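Local coordinates for 2,3-bisphosphoglycerate-independent phosphoglycerate mutase (Pyrococcus horikoshii, PDB 2ZKT), which probably interconverts 2-phosphoglycerate and 3-phosphoglycerate in glycolysis, as a metal-binding, cofactor-independent mutase of the alkaline phosphatase superfamily, at residues G7-L12 with F296-F301. Sequence-based numbering, arbitrary orientation.
Sequences GLLIIL and FVFLHF
V297, L299 and F301 give their backbone N-H groups to G7 O, L9 O and I11 O, respectively, while L9 N and I11 N return bonds to V297 O and L299 O, respectively. These five bonds, 2.9 to 3.0 Å from N to O, and the 15° between the strand directions identify a parallel ladder in register from G7–F296 to L12–F301. The straightest is I11 N to L299 O, at 176° about the hydrogen. Between the ladder bonds, the CA-H groups of L8, F298 and I10 make weaker contacts with V297 O, L9 O and L299 O, respectively.

Apolar packing differs on the two faces. On the face of L9 and I11, phenyl rings from 296-301 lean against aliphatic chains of 7-12: F296 CZ meets L9 CB at 3.8 Å, and G7 has no side chain where a CB would collide with F296 CD1. With chi1 at 170°, F298 carries its ring on the carbonyl side, toward the C-terminal end of the strand, so that I11 CG1 reaches its edge near the ring plane, 3.3 Å from F298 CE1. L9 CG is 4.1 Å from F298 CD1. Without the ring, as with an alanine here, I11 CG1 and L9 CG would probably lose this aromatic partner and a gap would open beside them where the ring stood, with F68 losing its edge-to-face mate. On the other face, L8 CD1 lies alongside V297 CG1 at 4.0 Å, and L12 CD2 packs against F301 CB.

This pair is central to the mixed sheet of the metalloenzyme domain: strand 339-344 bonds the far edge of 7-12, and strand 246-249 adjoins 296-301. H300, near a bound zinc, makes a weak hydrogen bond to the zinc ligand D13; helices 280-291 and 313-331 pack over the face of V297 and L299.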
loop_
_atom_site.group_PDB
_atom_site.type_symbol
_atom_site.label_atom_id
_atom_site.label_comp_id
_atom_site.label_asym_id
_atom_site.label_seq_id
_atom_site.Cartn_x
_atom_site.Cartn_y
_atom_site.Cartn_z
ATOM N N GLY B 7 23.849 -12.692 1.447
ATOM C CA GLY B 7 22.555 -12.688 2.100
ATOM C C GLY B 7 22.090 -11.294 2.479
ATOM O O GLY B 7 22.901 -10.429 2.819
ATOM N N LEU B 8 20.778 -11.071 2.414
ATOM C CA LEU B 8 20.206 -9.784 2.794
ATOM C C LEU B 8 18.923 -10.013 3.605
ATOM O O LEU B 8 17.856 -10.313 3.054
ATOM C CB LEU B 8 19.917 -8.924 1.549
ATOM C CG LEU B 8 19.320 -7.533 1.799
ATOM C CD1 LEU B 8 20.086 -6.782 2.886
ATOM C CD2 LEU B 8 19.351 -6.773 0.498
ATOM N N LEU B 9 19.045 -9.880 4.921
ATOM C CA LEU B 9 17.922 -10.079 5.806
ATOM C C LEU B 9 17.360 -8.724 6.243
ATOM O O LEU B 9 18.036 -7.935 6.924
ATOM C CB LEU B 9 18.360 -10.900 7.026
ATOM C CG LEU B 9 17.290 -11.123 8.105
ATOM C CD1 LEU B 9 16.027 -11.676 7.463
ATOM C CD2 LEU B 9 17.822 -12.069 9.180
ATOM N N ILE B 10 16.109 -8.472 5.856
ATOM C CA ILE B 10 15.440 -7.214 6.170
ATOM C C ILE B 10 14.333 -7.367 7.218
ATOM O O ILE B 10 13.393 -8.157 7.047
ATOM C CB ILE B 10 14.883 -6.605 4.860
ATOM C CG1 ILE B 10 16.066 -6.300 3.922
ATOM C CG2 ILE B 10 14.056 -5.348 5.140
ATOM C CD1 ILE B 10 15.658 -5.688 2.608
ATOM N N ILE B 11 14.461 -6.621 8.317
ATOM C CA ILE B 11 13.471 -6.663 9.384
ATOM C C ILE B 11 12.667 -5.364 9.512
ATOM O O ILE B 11 13.226 -4.267 9.719
ATOM C CB ILE B 11 14.123 -6.953 10.761
ATOM C CG1 ILE B 11 14.718 -8.376 10.773
ATOM C CG2 ILE B 11 13.091 -6.786 11.876
ATOM C CD1 ILE B 11 13.695 -9.477 10.519
ATOM N N LEU B 12 11.348 -5.502 9.380
ATOM C CA LEU B 12 10.440 -4.375 9.519
ATOM C C LEU B 12 9.802 -4.573 10.896
ATOM O O LEU B 12 8.790 -5.256 11.035
ATOM C CB LEU B 12 9.384 -4.407 8.412
ATOM C CG LEU B 12 9.975 -4.505 6.996
ATOM C CD1 LEU B 12 8.863 -4.269 6.000
ATOM C CD2 LEU B 12 11.086 -3.477 6.800
ATOM N N PHE B 296 27.003 -11.406 4.428
ATOM C CA PHE B 296 25.659 -11.330 4.996
ATOM C C PHE B 296 25.400 -9.923 5.529
ATOM O O PHE B 296 26.190 -9.400 6.333
ATOM C CB PHE B 296 25.529 -12.343 6.146
ATOM C CG PHE B 296 24.111 -12.622 6.553
ATOM C CD1 PHE B 296 23.345 -13.563 5.857
ATOM C CD2 PHE B 296 23.524 -11.926 7.612
ATOM C CE1 PHE B 296 22.020 -13.806 6.206
ATOM C CE2 PHE B 296 22.192 -12.165 7.971
ATOM C CZ PHE B 296 21.441 -13.102 7.270
ATOM N N VAL B 297 24.297 -9.314 5.084
ATOM C CA VAL B 297 23.937 -7.973 5.532
ATOM C C VAL B 297 22.545 -7.969 6.163
ATOM O O VAL B 297 21.594 -8.551 5.621
ATOM C CB VAL B 297 23.978 -6.941 4.346
ATOM C CG1 VAL B 297 23.363 -5.608 4.768
ATOM C CG2 VAL B 297 25.429 -6.717 3.903
ATOM N N PHE B 298 22.441 -7.311 7.315
ATOM C CA PHE B 298 21.188 -7.202 8.058
ATOM C C PHE B 298 20.738 -5.732 8.068
ATOM O O PHE B 298 21.517 -4.838 8.397
ATOM C CB PHE B 298 21.412 -7.707 9.497
ATOM C CG PHE B 298 20.261 -7.438 10.428
ATOM C CD1 PHE B 298 19.032 -8.086 10.255
ATOM C CD2 PHE B 298 20.397 -6.522 11.472
ATOM C CE1 PHE B 298 17.951 -7.820 11.114
ATOM C CE2 PHE B 298 19.318 -6.246 12.338
ATOM C CZ PHE B 298 18.095 -6.896 12.158
ATOM N N LEU B 299 19.484 -5.482 7.702
ATOM C CA LEU B 299 18.936 -4.123 7.671
ATOM C C LEU B 299 17.706 -4.049 8.580
ATOM O O LEU B 299 16.770 -4.852 8.454
ATOM C CB LEU B 299 18.550 -3.744 6.231
ATOM C CG LEU B 299 17.781 -2.430 6.008
ATOM C CD1 LEU B 299 18.525 -1.253 6.615
ATOM C CD2 LEU B 299 17.588 -2.216 4.516
ATOM N N HIS B 300 17.710 -3.082 9.493
ATOM C CA HIS B 300 16.605 -2.911 10.432
ATOM C C HIS B 300 15.872 -1.574 10.220
ATOM O O HIS B 300 16.500 -0.544 9.973
ATOM C CB HIS B 300 17.160 -3.019 11.860
ATOM C CG HIS B 300 16.108 -3.116 12.924
ATOM N ND1 HIS B 300 15.470 -2.007 13.446
ATOM C CD2 HIS B 300 15.586 -4.190 13.567
ATOM C CE1 HIS B 300 14.599 -2.395 14.370
ATOM N NE2 HIS B 300 14.652 -3.714 14.462
ATOM N N PHE B 301 14.541 -1.611 10.299
ATOM C CA PHE B 301 13.684 -0.424 10.132
ATOM C C PHE B 301 12.726 -0.448 11.321
ATOM O O PHE B 301 11.835 -1.292 11.378
ATOM C CB PHE B 301 12.893 -0.526 8.818
ATOM C CG PHE B 301 12.042 0.683 8.518
ATOM C CD1 PHE B 301 12.634 1.911 8.195
ATOM C CD2 PHE B 301 10.644 0.595 8.550
ATOM C CE1 PHE B 301 11.847 3.031 7.906
ATOM C CE2 PHE B 301 9.843 1.708 8.265
ATOM C CZ PHE B 301 10.445 2.932 7.938
#